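Long-range contacts in chromosome-partitioning protein Spo0J (Thermus thermophilus HB27, PDB 1VZ0), which binds the plasmid centromere-like site parS, stimulates the ATPase activity of Soj and is probably involved in chromosome partitioning: residues K48-S53 and Y81-M86; P62-P67 and K97-R102; A108-L113 and Q128-M133; D117-E122 and A167-E172; L157-P162 and A180-E185. All blocks are in the same frame, centred on the assembly; numbering follows the deposited sequence.

Contact 1. Residues K48-S53 and Y81-M86; sequences KELADS and YRAALM
Ala51 and Ala83 are the nearest CA pair between residues 48-53 and 81-86, 4.4 Å apart. The axes of the two short helical segments approach to 7.9 Å and cross at -60°, a close pairing allowed by the small alanine side chains that meet at the crossing. Most of the contact is apolar. The methyl carbon CB of Ala51 reaches to 3.6 Å from CB of Met86, and CB of Ala83 is met by one branch of Leu50, at 3.9 Å from CD1. Met86 then lays its side chain alongside helix 38-57: a bend at its last torsion (chi3 65°) turns CE back over the Lys48 backbone, 3.9 Å from CA of that residue. CB of Ala51 also approaches a polar atom, the backbone O of Ala83, at 3.5 Å. The one ion pair within these segments lies on the outer side of helix 38-57, where Lys48 leads its amine away from Met86 and NZ bridges to Asp52 OD1 one turn on, at 3.2 Å and on the syn side of that oxygen; Asp52 also pairs with Arg55. Ala83 packs further on Leu47 and Ile54, joining helices 38-57 and 78-86 within the N-terminal ParB domain. With its ion pair turned outward and small methyl groups at its centre, the contact is held by shape and apolar packing rather than by polar bonds.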
# COMPACT_ATOMS: atom_id res chain seq x y z
N LYS C 48 -16.93 -1.81 2.64
CA LYS C 48 -18.35 -1.73 2.99
C LYS C 48 -19.06 -0.65 2.19
O LYS C 48 -20.19 -0.84 1.74
CB LYS C 48 -18.52 -1.47 4.49
CG LYS C 48 -19.90 -0.97 4.89
CD LYS C 48 -19.98 -0.76 6.40
CE LYS C 48 -21.14 0.15 6.78
NZ LYS C 48 -22.45 -0.35 6.28
N GLU C 49 -18.41 0.50 2.02
CA GLU C 49 -19.00 1.60 1.27
C GLU C 49 -19.19 1.21 -0.20
O GLU C 49 -20.16 1.63 -0.83
CB GLU C 49 -18.14 2.86 1.42
CG GLU C 49 -18.08 3.36 2.86
CD GLU C 49 -17.11 4.51 3.09
OE1 GLU C 49 -16.87 4.84 4.28
OE2 GLU C 49 -16.61 5.10 2.11
N LEU C 50 -18.28 0.39 -0.72
CA LEU C 50 -18.36 -0.05 -2.11
C LEU C 50 -19.51 -1.05 -2.22
O LEU C 50 -20.26 -1.05 -3.18
CB LEU C 50 -17.07 -0.74 -2.55
CG LEU C 50 -16.65 -0.61 -4.03
CD1 LEU C 50 -15.83 -1.83 -4.41
CD2 LEU C 50 -17.86 -0.48 -4.93
N ALA C 51 -19.63 -1.91 -1.21
CA ALA C 51 -20.68 -2.92 -1.18
C ALA C 51 -22.07 -2.30 -1.10
O ALA C 51 -22.99 -2.72 -1.80
CB ALA C 51 -20.46 -3.85 0.01
N ASP C 52 -22.23 -1.30 -0.23
CA ASP C 52 -23.51 -0.63 -0.05
C ASP C 52 -23.99 -0.02 -1.36
O ASP C 52 -25.17 -0.08 -1.69
CB ASP C 52 -23.40 0.47 1.01
CG ASP C 52 -23.21 -0.08 2.41
OD1 ASP C 52 -22.64 0.65 3.26
OD2 ASP C 52 -23.62 -1.23 2.68
N SER C 53 -23.06 0.58 -2.09
CA SER C 53 -23.38 1.22 -3.35
C SER C 53 -23.79 0.25 -4.45
O SER C 53 -24.68 0.55 -5.25
CB SER C 53 -22.20 2.05 -3.84
OG SER C 53 -22.48 2.68 -5.07
N TYR C 81 -15.10 -8.08 -6.33
CA TYR C 81 -15.65 -9.40 -6.06
C TYR C 81 -16.19 -9.55 -4.64
O TYR C 81 -17.32 -10.00 -4.44
CB TYR C 81 -14.57 -10.46 -6.34
CG TYR C 81 -14.89 -11.86 -5.87
CD1 TYR C 81 -15.80 -12.67 -6.56
CD2 TYR C 81 -14.25 -12.41 -4.76
CE1 TYR C 81 -16.06 -13.98 -6.16
CE2 TYR C 81 -14.50 -13.71 -4.34
CZ TYR C 81 -15.40 -14.49 -5.05
OH TYR C 81 -15.64 -15.79 -4.67
N ARG C 82 -15.39 -9.16 -3.66
CA ARG C 82 -15.80 -9.27 -2.27
C ARG C 82 -16.90 -8.31 -1.88
O ARG C 82 -17.70 -8.60 -0.99
CB ARG C 82 -14.58 -9.11 -1.36
CG ARG C 82 -13.55 -10.18 -1.64
CD ARG C 82 -12.54 -10.36 -0.54
NE ARG C 82 -11.67 -11.48 -0.87
CZ ARG C 82 -12.04 -12.76 -0.88
NH1 ARG C 82 -11.17 -13.70 -1.21
NH2 ARG C 82 -13.28 -13.11 -0.55
N ALA C 83 -16.96 -7.16 -2.55
CA ALA C 83 -18.01 -6.19 -2.26
C ALA C 83 -19.33 -6.73 -2.81
O ALA C 83 -20.39 -6.52 -2.22
CB ALA C 83 -17.68 -4.84 -2.88
N ALA C 84 -19.25 -7.44 -3.93
CA ALA C 84 -20.45 -8.02 -4.54
C ALA C 84 -21.03 -9.06 -3.61
O ALA C 84 -22.25 -9.21 -3.51
CB ALA C 84 -20.10 -8.64 -5.88
N LEU C 85 -20.15 -9.80 -2.93
CA LEU C 85 -20.59 -10.81 -1.98
C LEU C 85 -21.29 -10.12 -0.81
O LEU C 85 -22.40 -10.50 -0.45
CB LEU C 85 -19.39 -11.62 -1.48
CG LEU C 85 -18.84 -12.65 -2.46
CD1 LEU C 85 -17.53 -13.23 -1.95
CD2 LEU C 85 -19.85 -13.75 -2.66
N MET C 86 -20.65 -9.11 -0.24
CA MET C 86 -21.23 -8.36 0.87
C MET C 86 -22.58 -7.77 0.48
O MET C 86 -23.52 -7.76 1.28
CB MET C 86 -20.29 -7.22 1.31
CG MET C 86 -19.32 -7.58 2.42
SD MET C 86 -18.50 -6.11 3.08
CE MET C 86 -19.89 -5.27 3.79

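Contact 2. Residues P62-P67 and K97-R102; sequences PLLVRP and KDLTDR
The guanidinium of Arg66 is engaged at its edge, where Leu99 O and Asp101 OD2 both lie close to its plane. NH2 donates to both, at 2.8 Å to Leu99 O and 2.9 Å to Asp101 OD2, and NH1 adds a bond to the same Asp101 OD2 at 3.1 Å. This salt bridge is thus an end-on grip of two nitrogens on one oxygen: NH2 meets OD2 at its anti lone pair, NH1 arrives from above the carboxylate plane, and the two flat groups are turned 64° apart. The extended Arg66 chain carries the charge over the 97-100 loop, passing Leu99 O on the way. Arg66 has a second carboxylate partner, Glu73, met through NE, which helps fix the rotation of the group. Nearer the backbone, Lys97 N donates to Val65 O at 3.0 Å. CG of Pro67 rests 3.3 Å from Asp98 OD2. Separately, Leu64 CD2 loosely meets Leu99 CD1 at 4.4 Å. In the mixed sheet of the N-terminal ParB domain, strand 63-68 lies between antiparallel strand 71-76 and parallel strand 91-96; the contact ties it to the loop that leads from strand 91-96 into helix 101-114.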
# COMPACT_ATOMS: atom_id res chain seq x y z
N PRO C 62 -16.80 -4.86 -14.98
CA PRO C 62 -16.67 -6.32 -15.06
C PRO C 62 -15.56 -6.91 -14.21
O PRO C 62 -14.53 -6.28 -13.98
CB PRO C 62 -16.41 -6.56 -16.54
CG PRO C 62 -17.10 -5.42 -17.20
CD PRO C 62 -16.71 -4.26 -16.32
N LEU C 63 -15.80 -8.13 -13.72
CA LEU C 63 -14.80 -8.86 -12.96
C LEU C 63 -14.06 -9.61 -14.06
O LEU C 63 -14.58 -9.74 -15.17
CB LEU C 63 -15.44 -9.88 -12.02
CG LEU C 63 -16.28 -9.38 -10.85
CD1 LEU C 63 -16.83 -10.59 -10.09
CD2 LEU C 63 -15.42 -8.52 -9.94
N LEU C 64 -12.87 -10.10 -13.78
CA LEU C 64 -12.14 -10.85 -14.79
C LEU C 64 -12.00 -12.25 -14.22
O LEU C 64 -11.46 -12.43 -13.13
CB LEU C 64 -10.77 -10.23 -15.05
CG LEU C 64 -10.10 -10.59 -16.38
CD1 LEU C 64 -8.75 -9.90 -16.47
CD2 LEU C 64 -9.93 -12.09 -16.51
N VAL C 65 -12.48 -13.24 -14.96
CA VAL C 65 -12.42 -14.62 -14.50
C VAL C 65 -11.91 -15.60 -15.55
O VAL C 65 -11.75 -15.25 -16.72
CB VAL C 65 -13.81 -15.10 -14.05
CG1 VAL C 65 -14.38 -14.13 -13.02
CG2 VAL C 65 -14.75 -15.19 -15.25
N ARG C 66 -11.62 -16.81 -15.10
CA ARG C 66 -11.17 -17.87 -16.00
C ARG C 66 -11.96 -19.12 -15.64
O ARG C 66 -12.40 -19.29 -14.50
CB ARG C 66 -9.67 -18.13 -15.85
CG ARG C 66 -9.25 -18.82 -14.56
CD ARG C 66 -7.79 -19.26 -14.66
NE ARG C 66 -7.35 -20.01 -13.49
CZ ARG C 66 -6.29 -20.81 -13.48
NH1 ARG C 66 -5.96 -21.46 -12.37
NH2 ARG C 66 -5.57 -20.97 -14.58
N PRO C 67 -12.17 -20.01 -16.62
CA PRO C 67 -12.91 -21.25 -16.39
C PRO C 67 -12.21 -22.18 -15.41
O PRO C 67 -10.99 -22.37 -15.47
CB PRO C 67 -13.00 -21.86 -17.79
CG PRO C 67 -13.00 -20.66 -18.69
CD PRO C 67 -11.92 -19.81 -18.06
N LYS C 97 -12.07 -15.75 -19.66
CA LYS C 97 -10.90 -15.87 -20.54
C LYS C 97 -10.09 -17.10 -20.15
O LYS C 97 -9.81 -17.31 -18.97
CB LYS C 97 -10.01 -14.64 -20.44
CG LYS C 97 -10.51 -13.45 -21.24
CD LYS C 97 -9.42 -12.40 -21.36
CE LYS C 97 -9.83 -11.29 -22.30
NZ LYS C 97 -8.73 -10.30 -22.51
N ASP C 98 -9.71 -17.91 -21.14
CA ASP C 98 -8.92 -19.11 -20.89
C ASP C 98 -7.50 -18.67 -20.60
O ASP C 98 -6.79 -18.20 -21.49
CB ASP C 98 -8.92 -20.04 -22.11
CG ASP C 98 -10.24 -20.75 -22.29
OD1 ASP C 98 -10.35 -21.55 -23.24
OD2 ASP C 98 -11.17 -20.52 -21.48
N LEU C 99 -7.08 -18.83 -19.35
CA LEU C 99 -5.75 -18.43 -18.92
C LEU C 99 -5.05 -19.55 -18.17
O LEU C 99 -5.64 -20.20 -17.31
CB LEU C 99 -5.85 -17.21 -18.00
CG LEU C 99 -6.56 -15.96 -18.50
CD1 LEU C 99 -6.75 -14.97 -17.35
CD2 LEU C 99 -5.75 -15.32 -19.61
N THR C 100 -3.78 -19.77 -18.51
CA THR C 100 -3.01 -20.80 -17.82
C THR C 100 -2.63 -20.24 -16.45
O THR C 100 -2.70 -19.02 -16.23
CB THR C 100 -1.71 -21.17 -18.58
OG1 THR C 100 -0.81 -20.05 -18.59
CG2 THR C 100 -2.04 -21.56 -20.02
N ASP C 101 -2.24 -21.11 -15.53
CA ASP C 101 -1.85 -20.66 -14.20
C ASP C 101 -0.83 -19.54 -14.30
O ASP C 101 -0.92 -18.52 -13.62
CB ASP C 101 -1.27 -21.82 -13.40
CG ASP C 101 -2.30 -22.90 -13.13
OD1 ASP C 101 -1.96 -23.91 -12.47
OD2 ASP C 101 -3.46 -22.74 -13.56
N ARG C 102 0.14 -19.74 -15.18
CA ARG C 102 1.20 -18.79 -15.41
C ARG C 102 0.69 -17.41 -15.85
O ARG C 102 1.18 -16.38 -15.36
CB ARG C 102 2.17 -19.39 -16.43
CG ARG C 102 3.32 -18.52 -16.84
CD ARG C 102 4.18 -19.25 -17.84
NE ARG C 102 4.93 -18.34 -18.70
CZ ARG C 102 5.80 -17.45 -18.24
NH1 ARG C 102 6.03 -17.37 -16.93
NH2 ARG C 102 6.44 -16.64 -19.07

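Contact 3. Residues A108-L113 and Q128-M133; sequences ALVENL and QALLEM
Leu109 and Leu130 each set CG beside the backbone N and anti to the carbonyl carbon (chi1 -69° and -74°), which sends their branched ends into the groove between two antiparallel helices. These helices, 101-114 and 120-132, follow each other in the chain and form a helical hairpin; their short segments run at 159° to one another, with axes 10.6 Å apart at the closest. The wide spacing suits leucine side chains, which fill it from both sides. Leu109 and Leu130 run antiparallel alongside one another, CD1 of Leu109 lying 3.8 Å from CD2 of Leu130. The same Leu109 methyl also presses on CB of Ala129, at 3.7 Å, so that one branch of one leucine touches two successive residues of the partner helix. Leu113, one turn further along, approaches differently: it and Leu130 reach tip to tip, CD1 against CD1 at 3.8 Å. Val110 adds a peripheral touch from CG2 to Leu130 CD1. The pairing joins helix 101-114, from the N-terminal ParB part of the chain, to helix 120-132 of the helix-turn-helix part. Leu130 also touches Val140, and Leu113 touches Val144, both on helix 137-144, the first helix of the inferred DNA-binding helix-turn-helix motif. Pro38 of the second subunit packs on Leu109 and Phe42 of that subunit on Ala129. At the end of the hairpin Met133, its chain bent at the last torsion, places SD 3.9 Å from CD1 of Leu109.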
# COMPACT_ATOMS: atom_id res chain seq x y z
N ALA C 108 -2.03 -11.14 -12.19
CA ALA C 108 -2.14 -10.70 -10.80
C ALA C 108 -1.00 -9.74 -10.46
O ALA C 108 -1.20 -8.72 -9.81
CB ALA C 108 -2.12 -11.89 -9.86
N LEU C 109 0.21 -10.08 -10.90
CA LEU C 109 1.35 -9.23 -10.63
C LEU C 109 1.20 -7.90 -11.35
O LEU C 109 1.44 -6.85 -10.76
CB LEU C 109 2.64 -9.92 -11.08
CG LEU C 109 3.03 -11.14 -10.23
CD1 LEU C 109 4.11 -11.94 -10.94
CD2 LEU C 109 3.49 -10.70 -8.85
N VAL C 110 0.78 -7.94 -12.61
CA VAL C 110 0.61 -6.71 -13.39
C VAL C 110 -0.46 -5.76 -12.84
O VAL C 110 -0.23 -4.55 -12.77
CB VAL C 110 0.32 -7.04 -14.89
CG1 VAL C 110 -0.08 -5.78 -15.65
CG2 VAL C 110 1.57 -7.65 -15.53
N GLU C 111 -1.62 -6.29 -12.44
CA GLU C 111 -2.67 -5.40 -11.94
C GLU C 111 -2.21 -4.78 -10.62
O GLU C 111 -2.56 -3.65 -10.28
CB GLU C 111 -4.00 -6.14 -11.73
CG GLU C 111 -4.04 -7.09 -10.56
CD GLU C 111 -5.47 -7.45 -10.12
OE1 GLU C 111 -5.64 -8.51 -9.49
OE2 GLU C 111 -6.40 -6.67 -10.39
N ASN C 112 -1.41 -5.54 -9.88
CA ASN C 112 -0.90 -5.06 -8.62
C ASN C 112 0.09 -3.91 -8.88
O ASN C 112 0.06 -2.89 -8.19
CB ASN C 112 -0.20 -6.21 -7.92
CG ASN C 112 -0.22 -6.06 -6.43
OD1 ASN C 112 0.53 -5.28 -5.86
ND2 ASN C 112 -1.10 -6.81 -5.78
N LEU C 113 0.94 -4.07 -9.88
CA LEU C 113 1.93 -3.06 -10.22
C LEU C 113 1.33 -1.76 -10.77
O LEU C 113 2.03 -0.77 -10.92
CB LEU C 113 2.93 -3.63 -11.23
CG LEU C 113 3.93 -4.64 -10.65
CD1 LEU C 113 4.56 -5.48 -11.76
CD2 LEU C 113 5.00 -3.88 -9.87
N GLN C 128 10.75 -8.33 -10.34
CA GLN C 128 11.57 -9.51 -10.16
C GLN C 128 10.77 -10.81 -10.32
O GLN C 128 11.27 -11.79 -10.87
CB GLN C 128 12.24 -9.51 -8.78
CG GLN C 128 13.18 -10.67 -8.61
CD GLN C 128 13.76 -10.75 -7.22
OE1 GLN C 128 13.02 -10.93 -6.24
NE2 GLN C 128 15.08 -10.62 -7.11
N ALA C 129 9.53 -10.81 -9.84
CA ALA C 129 8.69 -11.99 -9.96
C ALA C 129 8.38 -12.25 -11.43
O ALA C 129 8.36 -13.40 -11.88
CB ALA C 129 7.40 -11.80 -9.17
N LEU C 130 8.14 -11.18 -12.19
CA LEU C 130 7.83 -11.33 -13.61
C LEU C 130 9.04 -11.89 -14.36
O LEU C 130 8.89 -12.70 -15.27
CB LEU C 130 7.40 -9.99 -14.20
CG LEU C 130 5.99 -9.53 -13.81
CD1 LEU C 130 5.73 -8.10 -14.28
CD2 LEU C 130 4.97 -10.49 -14.40
N LEU C 131 10.24 -11.47 -13.95
CA LEU C 131 11.47 -11.95 -14.57
C LEU C 131 11.64 -13.44 -14.28
O LEU C 131 12.02 -14.21 -15.17
CB LEU C 131 12.69 -11.21 -14.01
CG LEU C 131 12.89 -9.73 -14.32
CD1 LEU C 131 14.20 -9.27 -13.68
CD2 LEU C 131 12.93 -9.52 -15.82
N GLU C 132 11.37 -13.83 -13.04
CA GLU C 132 11.50 -15.23 -12.64
C GLU C 132 10.54 -16.12 -13.41
O GLU C 132 10.73 -17.33 -13.49
CB GLU C 132 11.25 -15.37 -11.14
CG GLU C 132 12.39 -14.84 -10.29
CD GLU C 132 12.03 -14.76 -8.82
OE1 GLU C 132 12.93 -14.46 -8.01
OE2 GLU C 132 10.85 -15.00 -8.48
N MET C 133 9.51 -15.51 -13.97
CA MET C 133 8.53 -16.25 -14.73
C MET C 133 8.95 -16.34 -16.20
O MET C 133 8.25 -16.92 -17.02
CB MET C 133 7.16 -15.60 -14.60
CG MET C 133 6.48 -15.94 -13.29
SD MET C 133 4.93 -15.12 -13.09
CE MET C 133 4.09 -15.58 -14.64

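Contact 4. Residues D117-E122 and A167-E172; sequences DLSPVE and ALERGE
Ser119 and Glu169 form the tight part of this contact: the hydroxyl OG donates to Glu169 OE1 at 2.6 Å, meeting the carboxylate on its anti side but 33° out of its plane. The carboxylate is brought there by a bend at chi2 of Glu169, and the same chain is pressed from the side by Val121, which lies nearly perpendicular to it. CB of Val121 lies 3.7 Å from CD of Glu169, and CG2 lies as close to CG, so the buried acid is wedged between an apolar branch and a hydroxyl. The packed part continues where Pro120 CG leans on CD2 of Leu168 at 3.8 Å, with Leu168 CD1 reaching on to Val121 CG2. The Ser119 hydroxyl does double duty. Ser119 is the N-cap of helix 120-132, and its OG also accepts from Glu122 N at 3.2 Å, nearly straight, with a weak bond from Val121 N; one atom thereby ties the helix start to helix 162-169 of the helix-turn-helix domain. The latter helix closes in a Schellman motif at Gly171, whose positive phi lets the chain turn back. Glu122 makes the looser, partly exposed side. It comes near Glu169 mainly through CG, while its OE2 stands 4.3 Å from Glu169 OE1, an unfavourable approach of like charges probably offset by Arg39 of the second subunit, which salt-bridges OE1 of Glu122.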
# COMPACT_ATOMS: atom_id res chain seq x y z
N ASP C 117 -1.19 2.18 -4.97
CA ASP C 117 -0.72 1.59 -3.72
C ASP C 117 0.77 1.25 -3.66
O ASP C 117 1.34 1.19 -2.58
CB ASP C 117 -1.49 0.28 -3.49
CG ASP C 117 -2.56 0.43 -2.47
OD1 ASP C 117 -3.31 -0.54 -2.26
OD2 ASP C 117 -2.64 1.51 -1.86
N LEU C 118 1.37 1.01 -4.82
CA LEU C 118 2.77 0.60 -4.94
C LEU C 118 3.89 1.40 -4.27
O LEU C 118 4.08 2.57 -4.57
CB LEU C 118 3.13 0.48 -6.42
CG LEU C 118 3.51 -0.88 -7.02
CD1 LEU C 118 4.26 -0.64 -8.32
CD2 LEU C 118 4.37 -1.66 -6.07
N SER C 119 4.65 0.76 -3.38
CA SER C 119 5.81 1.43 -2.78
C SER C 119 6.91 1.05 -3.77
O SER C 119 6.76 0.07 -4.50
CB SER C 119 6.14 0.85 -1.40
OG SER C 119 6.76 -0.41 -1.51
N PRO C 120 8.01 1.80 -3.83
CA PRO C 120 9.02 1.38 -4.80
C PRO C 120 9.62 -0.00 -4.52
O PRO C 120 10.16 -0.64 -5.42
CB PRO C 120 10.04 2.51 -4.77
CG PRO C 120 9.86 3.12 -3.41
CD PRO C 120 8.38 3.09 -3.21
N VAL C 121 9.53 -0.47 -3.28
CA VAL C 121 10.08 -1.79 -2.95
C VAL C 121 9.18 -2.89 -3.52
O VAL C 121 9.66 -3.86 -4.11
CB VAL C 121 10.21 -1.99 -1.42
CG1 VAL C 121 10.79 -3.36 -1.11
CG2 VAL C 121 11.10 -0.91 -0.82
N GLU C 122 7.88 -2.72 -3.36
CA GLU C 122 6.93 -3.69 -3.88
C GLU C 122 7.01 -3.67 -5.39
O GLU C 122 6.86 -4.70 -6.05
CB GLU C 122 5.51 -3.33 -3.46
CG GLU C 122 5.29 -3.29 -1.97
CD GLU C 122 3.85 -3.00 -1.63
OE1 GLU C 122 3.01 -3.91 -1.77
OE2 GLU C 122 3.55 -1.85 -1.25
N ALA C 167 12.94 0.95 5.91
CA ALA C 167 13.01 2.38 6.15
C ALA C 167 12.44 3.13 4.95
O ALA C 167 11.86 4.21 5.08
CB ALA C 167 14.45 2.78 6.40
N LEU C 168 12.60 2.53 3.78
CA LEU C 168 12.11 3.13 2.55
C LEU C 168 10.59 3.04 2.55
O LEU C 168 9.90 4.01 2.26
CB LEU C 168 12.66 2.38 1.33
CG LEU C 168 12.89 3.22 0.08
CD1 LEU C 168 13.16 2.30 -1.09
CD2 LEU C 168 11.68 4.10 -0.22
N GLU C 169 10.07 1.86 2.87
CA GLU C 169 8.63 1.67 2.93
C GLU C 169 7.98 2.55 4.01
O GLU C 169 6.86 3.02 3.83
CB GLU C 169 8.32 0.19 3.20
CG GLU C 169 9.05 -0.74 2.26
CD GLU C 169 8.14 -1.77 1.64
OE1 GLU C 169 7.25 -1.37 0.86
OE2 GLU C 169 8.32 -2.97 1.93
N ARG C 170 8.68 2.77 5.12
CA ARG C 170 8.14 3.62 6.18
C ARG C 170 8.21 5.09 5.79
O ARG C 170 7.64 5.94 6.47
CB ARG C 170 8.91 3.43 7.49
CG ARG C 170 8.62 2.12 8.22
CD ARG C 170 9.04 2.22 9.68
NE ARG C 170 10.45 2.54 9.81
CZ ARG C 170 11.43 1.64 9.78
NH1 ARG C 170 12.69 2.02 9.90
NH2 ARG C 170 11.13 0.35 9.64
N GLY C 171 8.92 5.38 4.70
CA GLY C 171 9.05 6.77 4.28
C GLY C 171 10.07 7.52 5.11
O GLY C 171 10.11 8.74 5.07
N GLU C 172 10.90 6.81 5.88
CA GLU C 172 11.94 7.44 6.68
C GLU C 172 13.11 7.90 5.80
O GLU C 172 13.85 8.79 6.17
CB GLU C 172 12.44 6.47 7.76
CG GLU C 172 11.42 6.22 8.86
CD GLU C 172 11.87 5.16 9.86
OE1 GLU C 172 11.09 4.86 10.78
OE2 GLU C 172 13.00 4.64 9.71

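Contact 5. Residues L157-P162 and A180-E185; sequences LLQLPP and ALLMLE
Leu182 enters the contact side chain first, its CG anti to the carbonyl carbon (chi1 -77°) and its chain continuing outward from helix 175-183 so that CD2 is driven against the loop 157-161. Two residues of that loop receive it. Leu160 has much the same first torsion and meets Leu182 at about a right angle; its CD2 and that of Leu182 stand only 3.4 Å apart, tighter than usual van der Waals contact, while the same Leu160 methyl lies 3.7 Å from Leu182 CG. The other receiver is Gln159, which takes a rarer conformation: CG sits between the backbone N and the carbonyl carbon (chi1 47°), and the otherwise extended chain passes across the Leu182 side chain, with CG 3.5 Å and the amide NE2 3.9 Å from CD2. Gln159, which is exposed, thus touches mainly through CG. The other methyl of Leu182, CD1, comes to 4.3 Å from Leu157 N. Leu160 CD2 also touches CB of Leu181, 3.9 Å off, and Leu181 itself continues onto Leu193 and Ile196 of helix 189-199. The loop linking helices 148-156 and 162-169 is thus packed against helix 175-183 in the helix-turn-helix domain. Made mostly by leucine side chains, the junction is held by apolar packing, and the polar end of Gln159 is left at the margin.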
# COMPACT_ATOMS: atom_id res chain seq x y z
N LEU C 157 17.17 -2.05 -6.09
CA LEU C 157 16.82 -1.86 -4.68
C LEU C 157 16.86 -3.18 -3.91
O LEU C 157 17.17 -3.19 -2.72
CB LEU C 157 15.41 -1.26 -4.54
CG LEU C 157 15.21 0.16 -5.06
CD1 LEU C 157 13.73 0.48 -5.07
CD2 LEU C 157 15.98 1.14 -4.19
N LEU C 158 16.55 -4.28 -4.58
CA LEU C 158 16.53 -5.58 -3.93
C LEU C 158 17.86 -6.09 -3.39
O LEU C 158 17.90 -7.13 -2.74
CB LEU C 158 15.91 -6.62 -4.86
CG LEU C 158 14.45 -6.31 -5.21
CD1 LEU C 158 13.89 -7.41 -6.08
CD2 LEU C 158 13.62 -6.15 -3.95
N GLN C 159 18.96 -5.39 -3.65
CA GLN C 159 20.21 -5.86 -3.10
C GLN C 159 20.53 -5.12 -1.81
O GLN C 159 21.59 -5.30 -1.22
CB GLN C 159 21.35 -5.74 -4.11
CG GLN C 159 21.45 -4.44 -4.83
CD GLN C 159 22.32 -4.55 -6.07
OE1 GLN C 159 22.01 -5.31 -6.99
NE2 GLN C 159 23.43 -3.80 -6.11
N LEU C 160 19.59 -4.28 -1.37
CA LEU C 160 19.78 -3.53 -0.13
C LEU C 160 19.38 -4.41 1.06
O LEU C 160 18.58 -5.33 0.93
CB LEU C 160 18.92 -2.25 -0.14
CG LEU C 160 19.36 -1.05 -1.00
CD1 LEU C 160 18.32 0.07 -0.92
CD2 LEU C 160 20.71 -0.51 -0.50
N PRO C 161 19.97 -4.16 2.22
CA PRO C 161 19.60 -4.99 3.38
C PRO C 161 18.14 -4.74 3.76
O PRO C 161 17.61 -3.64 3.56
CB PRO C 161 20.59 -4.54 4.45
CG PRO C 161 20.95 -3.13 4.04
CD PRO C 161 21.06 -3.23 2.55
N PRO C 162 17.45 -5.76 4.30
CA PRO C 162 16.05 -5.65 4.71
C PRO C 162 15.69 -4.37 5.48
O PRO C 162 14.71 -3.71 5.16
CB PRO C 162 15.83 -6.92 5.55
CG PRO C 162 16.73 -7.91 4.86
CD PRO C 162 17.99 -7.10 4.60
N ALA C 180 21.90 5.95 -2.95
CA ALA C 180 23.19 6.34 -2.39
C ALA C 180 23.77 5.17 -1.59
O ALA C 180 24.96 4.90 -1.67
CB ALA C 180 23.05 7.60 -1.49
N LEU C 181 22.92 4.49 -0.83
CA LEU C 181 23.37 3.35 -0.04
C LEU C 181 23.89 2.22 -0.94
O LEU C 181 24.76 1.47 -0.54
CB LEU C 181 22.24 2.82 0.87
CG LEU C 181 21.80 3.75 2.02
CD1 LEU C 181 20.62 3.13 2.75
CD2 LEU C 181 22.96 3.98 2.99
N LEU C 182 23.34 2.12 -2.15
CA LEU C 182 23.77 1.09 -3.09
C LEU C 182 25.17 1.37 -3.60
O LEU C 182 25.81 0.47 -4.12
CB LEU C 182 22.83 1.00 -4.31
CG LEU C 182 21.49 0.27 -4.07
CD1 LEU C 182 20.63 0.35 -5.32
CD2 LEU C 182 21.76 -1.19 -3.69
N MET C 183 25.64 2.61 -3.45
CA MET C 183 26.98 2.97 -3.90
C MET C 183 28.00 2.62 -2.82
O MET C 183 29.20 2.58 -3.08
CB MET C 183 27.06 4.47 -4.26
CG MET C 183 26.14 4.86 -5.44
SD MET C 183 26.46 6.44 -6.29
CE MET C 183 26.64 7.50 -4.82
N LEU C 184 27.53 2.37 -1.61
CA LEU C 184 28.44 2.00 -0.53
C LEU C 184 28.68 0.50 -0.63
O LEU C 184 27.86 -0.21 -1.19
CB LEU C 184 27.83 2.31 0.84
CG LEU C 184 27.56 3.76 1.23
CD1 LEU C 184 26.93 3.81 2.61
CD2 LEU C 184 28.87 4.54 1.20
N GLU C 185 29.81 0.03 -0.11
CA GLU C 185 30.11 -1.40 -0.14
C GLU C 185 29.07 -2.07 0.76
O GLU C 185 28.65 -1.51 1.77
CB GLU C 185 31.53 -1.69 0.38
CG GLU C 185 32.64 -1.24 -0.55
CD GLU C 185 32.57 -1.94 -1.90
OE1 GLU C 185 32.65 -1.26 -2.94
OE2 GLU C 185 32.44 -3.18 -1.93

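Overall arrangement
Contacts 1, 3, 4 and 5 are largely buried, whereas contact 2 is only partly so. The apolar ones, 1, 3 and 5, join helices or a loop to helices, with small alanines at a close crossing in contact 1 and leucines between more widely spaced backbones in contacts 3 and 5. Contacts 2 and 4 add polar bonds, through an arginine of the central strand and a serine cap. Contacts 2 and 3 share helix 101-114, and contacts 3 and 4 share helix 120-132, forming a chain from the N-terminal ParB domain into the helix-turn-helix domain. Contacts 1 and 5, with centres about 42 Å apart, lie on opposite sides of the chain's centre; contacts 4 and 5 touch.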